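Local coordinates for mevalonate diphosphate decarboxylase (PDB 3LTO), which probably catalyses the ATP-dependent decarboxylation of mevalonate 5-diphosphate to isopentenyl diphosphate, a step of isoprenoid biosynthesis, at residues D227-Y232 / K269-K274; A156-W161 / N221-K226; L13-G18 / T281-P286. All coordinates share one frame; numbering follows the deposited sequence.

Contact 1: residues D227-Y232 / K269-K274; sequences DWTSIY and KFWNEK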
loop_
_atom_site.group_PDB
_atom_site.type_symbol
_atom_site.label_atom_id
_atom_site.label_comp_id
_atom_site.label_asym_id
_atom_site.label_seq_id
_atom_site.Cartn_x
_atom_site.Cartn_y
_atom_site.Cartn_z
ATOM N N ASP A 227 26.485 5.234 10.344
ATOM C CA ASP A 227 26.818 6.593 10.755
ATOM C C ASP A 227 25.883 7.037 11.887
ATOM O O ASP A 227 24.909 7.763 11.664
ATOM C CB ASP A 227 26.689 7.528 9.553
ATOM C CG ASP A 227 27.137 8.940 9.858
ATOM O OD1 ASP A 227 27.443 9.242 11.028
ATOM O OD2 ASP A 227 27.175 9.758 8.919
ATOM N N TRP A 228 26.203 6.599 13.103
ATOM C CA TRP A 228 25.411 6.896 14.298
ATOM C C TRP A 228 25.242 8.389 14.580
ATOM O O TRP A 228 24.184 8.827 15.050
ATOM C CB TRP A 228 26.048 6.204 15.508
ATOM C CG TRP A 228 25.186 6.133 16.735
ATOM C CD1 TRP A 228 25.354 6.830 17.898
ATOM C CD2 TRP A 228 24.063 5.270 16.945
ATOM N NE1 TRP A 228 24.410 6.450 18.819
ATOM C CE2 TRP A 228 23.603 5.496 18.261
ATOM C CE3 TRP A 228 23.400 4.328 16.148
ATOM C CZ2 TRP A 228 22.505 4.810 18.803
ATOM C CZ3 TRP A 228 22.307 3.644 16.687
ATOM C CH2 TRP A 228 21.872 3.891 18.003
ATOM N N THR A 229 26.283 9.164 14.294
ATOM C CA THR A 229 26.248 10.601 14.509
ATOM C C THR A 229 25.150 11.238 13.646
ATOM O O THR A 229 24.432 12.139 14.104
ATOM C CB THR A 229 27.621 11.246 14.171
ATOM O OG1 THR A 229 28.641 10.670 14.997
ATOM C CG2 THR A 229 27.585 12.738 14.421
ATOM N N SER A 230 25.015 10.775 12.403
ATOM C CA SER A 230 23.984 11.309 11.511
ATOM C C SER A 230 22.584 10.833 11.911
ATOM O O SER A 230 21.603 11.559 11.727
ATOM C CB SER A 230 24.251 10.915 10.057
ATOM O OG SER A 230 25.267 11.720 9.491
ATOM N N ILE A 231 22.490 9.612 12.435
ATOM C CA ILE A 231 21.203 9.081 12.875
ATOM C C ILE A 231 20.737 10.001 14.009
ATOM O O ILE A 231 19.590 10.466 14.025
ATOM C CB ILE A 231 21.336 7.614 13.378
ATOM C CG1 ILE A 231 21.721 6.710 12.205
ATOM C CG2 ILE A 231 20.019 7.135 14.002
ATOM C CD1 ILE A 231 21.890 5.247 12.559
ATOM N N TYR A 232 21.646 10.279 14.938
ATOM C CA TYR A 232 21.354 11.167 16.064
ATOM C C TYR A 232 20.831 12.529 15.583
ATOM O O TYR A 232 19.745 12.949 15.970
ATOM C CB TYR A 232 22.623 11.356 16.899
ATOM C CG TYR A 232 22.690 12.628 17.721
ATOM C CD1 TYR A 232 21.792 12.869 18.758
ATOM C CD2 TYR A 232 23.690 13.571 17.485
ATOM C CE1 TYR A 232 21.887 14.012 19.541
ATOM C CE2 TYR A 232 23.798 14.724 18.266
ATOM C CZ TYR A 232 22.895 14.937 19.292
ATOM O OH TYR A 232 23.014 16.061 20.080
ATOM N N LYS A 269 25.781 18.762 24.665
ATOM C CA LYS A 269 27.112 19.022 25.195
ATOM C C LYS A 269 27.829 17.696 25.426
ATOM O O LYS A 269 29.025 17.584 25.175
ATOM C CB LYS A 269 27.030 19.806 26.511
ATOM C CG LYS A 269 26.599 21.262 26.371
ATOM C CD LYS A 269 26.433 21.913 27.746
ATOM C CE LYS A 269 26.007 23.375 27.658
ATOM N NZ LYS A 269 27.073 24.242 27.073
ATOM N N PHE A 270 27.094 16.695 25.913
ATOM C CA PHE A 270 27.681 15.378 26.155
ATOM C C PHE A 270 28.228 14.836 24.837
ATOM O O PHE A 270 29.351 14.346 24.788
ATOM C CB PHE A 270 26.637 14.402 26.711
ATOM C CG PHE A 270 27.203 13.056 27.078
ATOM C CD1 PHE A 270 27.897 12.878 28.276
ATOM C CD2 PHE A 270 27.054 11.964 26.222
ATOM C CE1 PHE A 270 28.435 11.634 28.619
ATOM C CE2 PHE A 270 27.590 10.718 26.559
ATOM C CZ PHE A 270 28.280 10.555 27.759
ATOM N N TRP A 271 27.426 14.941 23.778
ATOM C CA TRP A 271 27.804 14.476 22.441
ATOM C C TRP A 271 29.050 15.193 21.907
ATOM O O TRP A 271 29.911 14.569 21.284
ATOM C CB TRP A 271 26.655 14.699 21.442
ATOM C CG TRP A 271 25.876 13.454 21.049
ATOM C CD1 TRP A 271 24.677 13.041 21.557
ATOM C CD2 TRP A 271 26.238 12.491 20.046
ATOM N NE1 TRP A 271 24.267 11.888 20.931
ATOM C CE2 TRP A 271 25.205 11.528 19.999
ATOM C CE3 TRP A 271 27.333 12.352 19.182
ATOM C CZ2 TRP A 271 25.234 10.433 19.119
ATOM C CZ3 TRP A 271 27.363 11.258 18.301
ATOM C CH2 TRP A 271 26.319 10.317 18.279
ATOM N N ASN A 272 29.133 16.502 22.137
ATOM C CA ASN A 272 30.273 17.290 21.668
ATOM C C ASN A 272 31.542 16.876 22.394
ATOM O O ASN A 272 32.610 16.761 21.795
ATOM C CB ASN A 272 30.028 18.782 21.904
ATOM C CG ASN A 272 28.815 19.298 21.159
ATOM O OD1 ASN A 272 28.670 19.084 19.957
ATOM N ND2 ASN A 272 27.940 19.995 21.871
ATOM N N GLU A 273 31.398 16.655 23.692
ATOM C CA GLU A 273 32.493 16.261 24.562
ATOM C C GLU A 273 33.009 14.852 24.266
ATOM O O GLU A 273 34.204 14.657 24.070
ATOM C CB GLU A 273 32.028 16.333 26.022
ATOM C CG GLU A 273 33.099 15.986 27.045
ATOM C CD GLU A 273 32.517 15.509 28.369
ATOM O OE1 GLU A 273 31.593 16.164 28.899
ATOM O OE2 GLU A 273 32.989 14.476 28.886
ATOM N N LYS A 274 32.102 13.878 24.234
ATOM C CA LYS A 274 32.456 12.478 24.001
ATOM C C LYS A 274 32.660 12.076 22.545
ATOM O O LYS A 274 33.331 11.083 22.262
ATOM C CB LYS A 274 31.384 11.560 24.599
ATOM C CG LYS A 274 31.162 11.712 26.092
ATOM C CD LYS A 274 32.415 11.357 26.879
ATOM C CE LYS A 274 32.217 11.619 28.359
ATOM N NZ LYS A 274 33.458 11.401 29.158
#
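Tyr-232 and Trp-271 meet face to face, the phenol ring lying over the pyrrole half of the indole with centroids 3.5 Å apart and planes only 9° from parallel. The two side chains arrive from opposite helices and slide past each other: Trp-271 NE1 sits over the middle of the tyrosine ring, 3.4 Å from Tyr-232 CD1, while Tyr-232 CZ lies 3.4 Å from Trp-271 CD1. Farther back along the stack, Tyr-232 CB reaches the benzo half of the indole, 3.5 Å from Trp-271 CZ2. Because the indole nitrogen donates to Pro-278 O, the rotation of the tryptophan in this stack is fixed by a polar bond as well as by the ring contact. Its chi1 of -104°, off the staggered positions, goes with this stacked and hydrogen-bonded placement.

The benzo rim of Trp-271 points on toward the start of the opposing helix. Together with Trp-228 the two rings form an aromatic cluster, which joins the N-terminal turn of helix 228-247 to the last turns of helix 258-274 in the C-terminal GHMP-type domain; the two run nearly antiparallel here. With the local axes 12.9 Å apart, large rings are what bridge them.

Trp-228 crosses Trp-271 at about a right angle in side-chain direction, yet the ring planes differ by just 24°, and the two meet rim to rim, Trp-228 CD1 being 3.6 Å from Trp-271 CH2. Having CG anti to its backbone N directs the Trp-228 ring past the helix start, where NE1 donates to Gly-277 O and Arg-293 makes a cation-pi contact. Thr-229 touches the same indole edge near its plane, OG1 standing 3.6 Å from Trp-271 CZ3. Ahead of Trp-228, Asp-227 N-caps helix 228-247: OD1 accepts from Ser-230 N at 3.2 Å, approached from above the carboxylate plane.

Contact 2: residues A156-W161 / N221-K226; sequences APWALW and NAFENK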
loop_
_atom_site.group_PDB
_atom_site.type_symbol
_atom_site.label_atom_id
_atom_site.label_comp_id
_atom_site.label_asym_id
_atom_site.label_seq_id
_atom_site.Cartn_x
_atom_site.Cartn_y
_atom_site.Cartn_z
ATOM N N ALA A 156 9.694 -6.641 13.807
ATOM C CA ALA A 156 10.861 -6.364 14.636
ATOM C C ALA A 156 12.116 -6.876 13.926
ATOM O O ALA A 156 12.032 -7.778 13.089
ATOM C CB ALA A 156 10.707 -7.052 15.985
ATOM N N PRO A 157 13.293 -6.305 14.246
ATOM C CA PRO A 157 13.476 -5.229 15.223
ATOM C C PRO A 157 13.157 -3.827 14.694
ATOM O O PRO A 157 13.024 -2.886 15.470
ATOM C CB PRO A 157 14.938 -5.389 15.634
ATOM C CG PRO A 157 15.574 -5.817 14.353
ATOM C CD PRO A 157 14.598 -6.865 13.849
ATOM N N TRP A 158 13.043 -3.685 13.378
ATOM C CA TRP A 158 12.709 -2.391 12.781
ATOM C C TRP A 158 11.513 -2.536 11.852
ATOM O O TRP A 158 11.377 -3.540 11.156
ATOM C CB TRP A 158 13.882 -1.825 11.975
ATOM C CG TRP A 158 15.087 -1.516 12.784
ATOM C CD1 TRP A 158 16.138 -2.349 13.041
ATOM C CD2 TRP A 158 15.356 -0.296 13.487
ATOM N NE1 TRP A 158 17.046 -1.720 13.867
ATOM C CE2 TRP A 158 16.589 -0.461 14.155
ATOM C CE3 TRP A 158 14.673 0.919 13.619
ATOM C CZ2 TRP A 158 17.153 0.545 14.948
ATOM C CZ3 TRP A 158 15.231 1.918 14.408
ATOM C CH2 TRP A 158 16.461 1.725 15.062
ATOM N N ALA A 159 10.650 -1.524 11.833
ATOM C CA ALA A 159 9.470 -1.555 10.976
ATOM C C ALA A 159 9.376 -0.316 10.106
ATOM O O ALA A 159 9.514 0.801 10.590
ATOM C CB ALA A 159 8.211 -1.681 11.822
ATOM N N LEU A 160 9.142 -0.521 8.815
ATOM C CA LEU A 160 9.001 0.588 7.891
ATOM C C LEU A 160 7.600 0.527 7.318
ATOM O O LEU A 160 7.186 -0.489 6.768
ATOM C CB LEU A 160 10.024 0.505 6.759
ATOM C CG LEU A 160 9.895 1.608 5.698
ATOM C CD1 LEU A 160 10.209 2.954 6.321
ATOM C CD2 LEU A 160 10.836 1.331 4.533
ATOM N N TRP A 161 6.871 1.626 7.470
ATOM C CA TRP A 161 5.502 1.735 6.991
ATOM C C TRP A 161 5.477 2.756 5.856
ATOM O O TRP A 161 5.811 3.926 6.048
ATOM C CB TRP A 161 4.605 2.166 8.163
ATOM C CG TRP A 161 3.153 2.423 7.852
ATOM C CD1 TRP A 161 2.463 2.038 6.743
ATOM C CD2 TRP A 161 2.215 3.108 8.689
ATOM N NE1 TRP A 161 1.148 2.442 6.833
ATOM C CE2 TRP A 161 0.969 3.100 8.020
ATOM C CE3 TRP A 161 2.305 3.731 9.945
ATOM C CZ2 TRP A 161 -0.182 3.693 8.561
ATOM C CZ3 TRP A 161 1.167 4.322 10.485
ATOM C CH2 TRP A 161 -0.063 4.297 9.792
ATOM N N ASN A 221 20.154 6.209 4.730
ATOM C CA ASN A 221 21.530 6.262 4.241
ATOM C C ASN A 221 22.490 6.253 5.424
ATOM O O ASN A 221 23.593 5.720 5.330
ATOM C CB ASN A 221 21.780 7.525 3.404
ATOM C CG ASN A 221 21.157 7.447 2.017
ATOM O OD1 ASN A 221 21.254 6.421 1.335
ATOM N ND2 ASN A 221 20.529 8.536 1.587
ATOM N N ALA A 222 22.071 6.852 6.535
ATOM C CA ALA A 222 22.905 6.896 7.736
ATOM C C ALA A 222 23.066 5.474 8.259
ATOM O O ALA A 222 24.168 5.055 8.610
ATOM C CB ALA A 222 22.266 7.785 8.803
ATOM N N PHE A 223 21.959 4.735 8.303
ATOM C CA PHE A 223 21.985 3.353 8.762
ATOM C C PHE A 223 22.936 2.512 7.903
ATOM O O PHE A 223 23.814 1.827 8.429
ATOM C CB PHE A 223 20.572 2.763 8.725
ATOM C CG PHE A 223 19.761 3.057 9.961
ATOM C CD1 PHE A 223 19.961 2.323 11.129
ATOM C CD2 PHE A 223 18.816 4.077 9.967
ATOM C CE1 PHE A 223 19.230 2.600 12.283
ATOM C CE2 PHE A 223 18.077 4.364 11.117
ATOM C CZ PHE A 223 18.287 3.622 12.279
ATOM N N GLU A 224 22.759 2.577 6.588
ATOM C CA GLU A 224 23.597 1.830 5.654
ATOM C C GLU A 224 25.078 2.089 5.907
ATOM O O GLU A 224 25.891 1.171 5.851
ATOM C CB GLU A 224 23.244 2.216 4.209
ATOM C CG GLU A 224 24.268 1.798 3.152
ATOM C CD GLU A 224 24.256 0.307 2.851
ATOM O OE1 GLU A 224 23.220 -0.190 2.353
ATOM O OE2 GLU A 224 25.285 -0.366 3.110
ATOM N N ASN A 225 25.424 3.340 6.190
ATOM C CA ASN A 225 26.815 3.697 6.438
ATOM C C ASN A 225 27.248 3.540 7.893
ATOM O O ASN A 225 28.361 3.919 8.243
ATOM C CB ASN A 225 27.087 5.141 6.005
ATOM C CG ASN A 225 26.801 5.376 4.534
ATOM O OD1 ASN A 225 27.224 4.604 3.674
ATOM N ND2 ASN A 225 26.092 6.458 4.236
ATOM N N LYS A 226 26.390 2.988 8.742
ATOM C CA LYS A 226 26.750 2.834 10.148
ATOM C C LYS A 226 27.240 4.187 10.661
ATOM O O LYS A 226 28.283 4.281 11.309
ATOM C CB LYS A 226 27.867 1.798 10.302
ATOM C CG LYS A 226 27.513 0.414 9.786
ATOM C CD LYS A 226 26.706 -0.383 10.800
ATOM C CE LYS A 226 27.613 -0.972 11.872
ATOM N NZ LYS A 226 26.869 -1.799 12.863
#
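Trp-158 and Phe-223 form a T-shaped (edge-to-face) pair that ties the mixed sheet of the N-terminal domain to helix 208-224 of the C-terminal domain, the two halves of a GHMP-type fold. The first segment begins with Ala-156 and a cis peptide bond before Pro-157, after which the chain enters strand 158-162. Trp-158, first in that strand, turns its CB toward the helix. Its CG is anti to the carbonyl carbon (chi1 -64°), and the indole presents one face of its benzo ring to the phenylalanine. At the other end of the same side chain NE1 donates to Tyr-173 O, which fixes the ring's rotation. Further along, Ala-159 packs on Ser-33 of the neighbouring strand, Leu-160 reaches Val-309 of the second subunit, and Trp-161 meets the Tyr-16 ring.

On the helix side Phe-223 comes from the opposite direction, and its plane stands at 70° to the indole. The helix ends one residue later in a Schellman motif, with Lys-226 as the C-prime residue at positive phi: Asp-227 N bonds to Ala-222 O, and Lys-226 N to Phe-223 O at 2.8 Å. Across the pair, Phe-223 CZ approaches Trp-158 CH2 to 3.8 Å.

Contact 3: residues L13-G18 / T281-P286; sequences LIKYMG and TMDAGP. With SO4 (sulfate ion), chain C; SO4 (sulfate ion), chain D.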
loop_
_atom_site.group_PDB
_atom_site.type_symbol
_atom_site.label_atom_id
_atom_site.label_comp_id
_atom_site.label_asym_id
_atom_site.label_seq_id
_atom_site.Cartn_x
_atom_site.Cartn_y
_atom_site.Cartn_z
ATOM N N LEU A 13 11.437 6.810 14.737
ATOM C CA LEU A 13 12.569 7.705 14.491
ATOM C C LEU A 13 12.076 8.751 13.471
ATOM O O LEU A 13 12.453 9.927 13.536
ATOM C CB LEU A 13 13.766 6.914 13.943
ATOM C CG LEU A 13 14.687 6.252 14.980
ATOM C CD1 LEU A 13 13.863 5.525 16.016
ATOM C CD2 LEU A 13 15.654 5.297 14.302
ATOM N N ILE A 14 11.243 8.299 12.529
ATOM C CA ILE A 14 10.610 9.167 11.526
ATOM C C ILE A 14 9.124 9.054 11.911
ATOM O O ILE A 14 8.578 7.950 11.980
ATOM C CB ILE A 14 10.825 8.649 10.087
ATOM C CG1 ILE A 14 12.324 8.608 9.761
ATOM C CG2 ILE A 14 10.100 9.558 9.096
ATOM C CD1 ILE A 14 12.995 9.980 9.729
ATOM N N LYS A 15 8.475 10.186 12.160
ATOM C CA LYS A 15 7.086 10.184 12.629
ATOM C C LYS A 15 5.946 10.099 11.621
ATOM O O LYS A 15 5.935 10.793 10.614
ATOM C CB LYS A 15 6.826 11.431 13.489
ATOM C CG LYS A 15 7.928 11.817 14.473
ATOM C CD LYS A 15 8.113 10.782 15.557
ATOM C CE LYS A 15 9.128 11.253 16.590
ATOM N NZ LYS A 15 9.372 10.223 17.646
ATOM N N TYR A 16 4.970 9.252 11.931
ATOM C CA TYR A 16 3.767 9.106 11.126
ATOM C C TYR A 16 2.909 10.300 11.537
ATOM O O TYR A 16 2.429 11.054 10.703
ATOM C CB TYR A 16 3.059 7.795 11.471
ATOM C CG TYR A 16 1.573 7.797 11.179
ATOM C CD1 TYR A 16 1.077 8.190 9.933
ATOM C CD2 TYR A 16 0.662 7.396 12.154
ATOM C CE1 TYR A 16 -0.292 8.185 9.674
ATOM C CE2 TYR A 16 -0.697 7.382 11.907
ATOM C CZ TYR A 16 -1.174 7.780 10.670
ATOM O OH TYR A 16 -2.531 7.797 10.459
HETATM N N MSE A 17 2.727 10.445 12.844
HETATM C CA MSE A 17 1.984 11.557 13.434
HETATM C C MSE A 17 0.489 11.629 13.132
HETATM O O MSE A 17 -0.143 12.665 13.337
HETATM C CB MSE A 17 2.640 12.882 13.029
HETATM C CG MSE A 17 2.400 14.006 14.009
HETATM SE SE MSE A 17 3.089 15.695 13.353
HETATM C CE MSE A 17 4.783 15.061 12.731
ATOM N N GLY A 18 -0.081 10.535 12.651
ATOM C CA GLY A 18 -1.497 10.538 12.352
ATOM C C GLY A 18 -1.855 11.396 11.155
ATOM O O GLY A 18 -3.027 11.681 10.918
ATOM N N THR A 281 14.746 10.938 20.724
ATOM C CA THR A 281 13.460 11.223 20.103
ATOM C C THR A 281 12.433 11.513 21.168
ATOM O O THR A 281 12.630 11.198 22.342
ATOM C CB THR A 281 12.879 10.048 19.314
ATOM O OG1 THR A 281 13.920 9.157 18.917
ATOM C CG2 THR A 281 12.174 10.559 18.100
HETATM N N MSE A 282 11.327 12.091 20.714
HETATM C CA MSE A 282 10.193 12.434 21.544
HETATM C C MSE A 282 8.921 12.248 20.727
HETATM O O MSE A 282 8.914 12.480 19.521
HETATM C CB MSE A 282 10.241 13.894 21.968
HETATM C CG MSE A 282 11.425 14.317 22.799
HETATM SE SE MSE A 282 11.128 16.125 23.443
HETATM C CE MSE A 282 10.045 15.713 25.002
ATOM N N ASP A 283 7.848 11.830 21.391
ATOM C CA ASP A 283 6.556 11.681 20.730
ATOM C C ASP A 283 5.706 12.863 21.180
ATOM O O ASP A 283 6.234 13.820 21.740
ATOM C CB ASP A 283 5.891 10.368 21.135
ATOM C CG ASP A 283 6.598 9.166 20.558
ATOM O OD1 ASP A 283 6.978 9.225 19.361
ATOM O OD2 ASP A 283 6.765 8.164 21.291
ATOM N N ALA A 284 4.404 12.809 20.934
ATOM C CA ALA A 284 3.530 13.893 21.366
ATOM C C ALA A 284 3.354 13.702 22.865
ATOM O O ALA A 284 2.282 13.308 23.331
ATOM C CB ALA A 284 2.170 13.816 20.645
ATOM N N GLY A 285 4.426 13.965 23.610
ATOM C CA GLY A 285 4.392 13.804 25.050
ATOM C C GLY A 285 5.617 14.437 25.677
ATOM O O GLY A 285 6.509 14.860 24.952
ATOM N N PRO A 286 5.700 14.501 27.019
ATOM C CA PRO A 286 6.822 15.095 27.759
ATOM C C PRO A 286 8.105 14.269 27.911
ATOM O O PRO A 286 9.188 14.836 28.056
ATOM C CB PRO A 286 6.202 15.392 29.115
ATOM C CG PRO A 286 5.316 14.189 29.307
ATOM C CD PRO A 286 4.630 14.089 27.947
HETATM S S SO4 C . 4.264 7.965 15.393
HETATM O O1 SO4 C . 5.115 7.754 14.210
HETATM O O2 SO4 C . 3.694 6.672 15.784
HETATM O O3 SO4 C . 5.091 8.508 16.480
HETATM O O4 SO4 C . 3.171 8.901 15.109
HETATM S S SO4 D . -4.584 7.181 13.388
HETATM O O1 SO4 D . -4.262 6.631 12.064
HETATM O O2 SO4 D . -4.621 6.104 14.388
HETATM O O3 SO4 D . -3.554 8.162 13.770
HETATM O O4 SO4 D . -5.895 7.851 13.337
#
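Lys-15 carries the charged and polar link to 281-286. Its NZ donates to Met-282 O at 3.0 Å and forms a salt bridge with Asp-283 OD1 at 3.1 Å, although the modelled place of NZ is less sure because it crowds Thr-281. A bend at chi2 (-66°), followed by an extended end, carries the amine to 281-286, while Ala-12 O, at the end of strand 2-12, also accepts from NZ.

Apolar contact is slight: the Lys-15 and Thr-281 side chains run past each other in opposite directions, but too tightly in the model to carry weight.

Within the two segments, the hydrogen bonds to the anions come from 13-18. One sulfate is gripped by two successive backbone donors, Tyr-16 N to O1 at 2.7 Å, almost straight, and N of Met-17, a selenomethionine, to O4 at 2.8 Å. The other takes Tyr-16 OH on its O1 at 2.6 Å, in the plane of the phenol ring. Between them the sulfates also bind Arg-144, Gly-148, Ser-149, Arg-152 and Lys-20. Both ions probably come from the crystallisation liquor. This anion-binding cleft, beside loop 281-286 with its inverse gamma turn centred on Ala-284, is consistent with the site where GHMP-superfamily decarboxylases bind mevalonate diphosphate; the sulfates may occupy phosphate positions.

In the fold
All three contacts are largely buried, but their chemistry follows their place. Contact 1 joins two helices within the C-terminal domain, far from the chain's centre, and relies on stacked rings. Contacts 2 and 3 both span the two domains: one through a single aromatic pair, the other, close to the centre of the chain, through a lysine that meets a carbonyl and a carboxylate, beside bound anions. Helices 208-224 and 228-247 follow each other, so contacts 1 and 2 touch, with Ile-231 packing on Phe-223 and Asp-227 N probably bonded to Ala-222 O. Leu-13 packs against both Trp-158 and Phe-223, joining contact 2 to contact 3; contacts 1 and 3 do not touch.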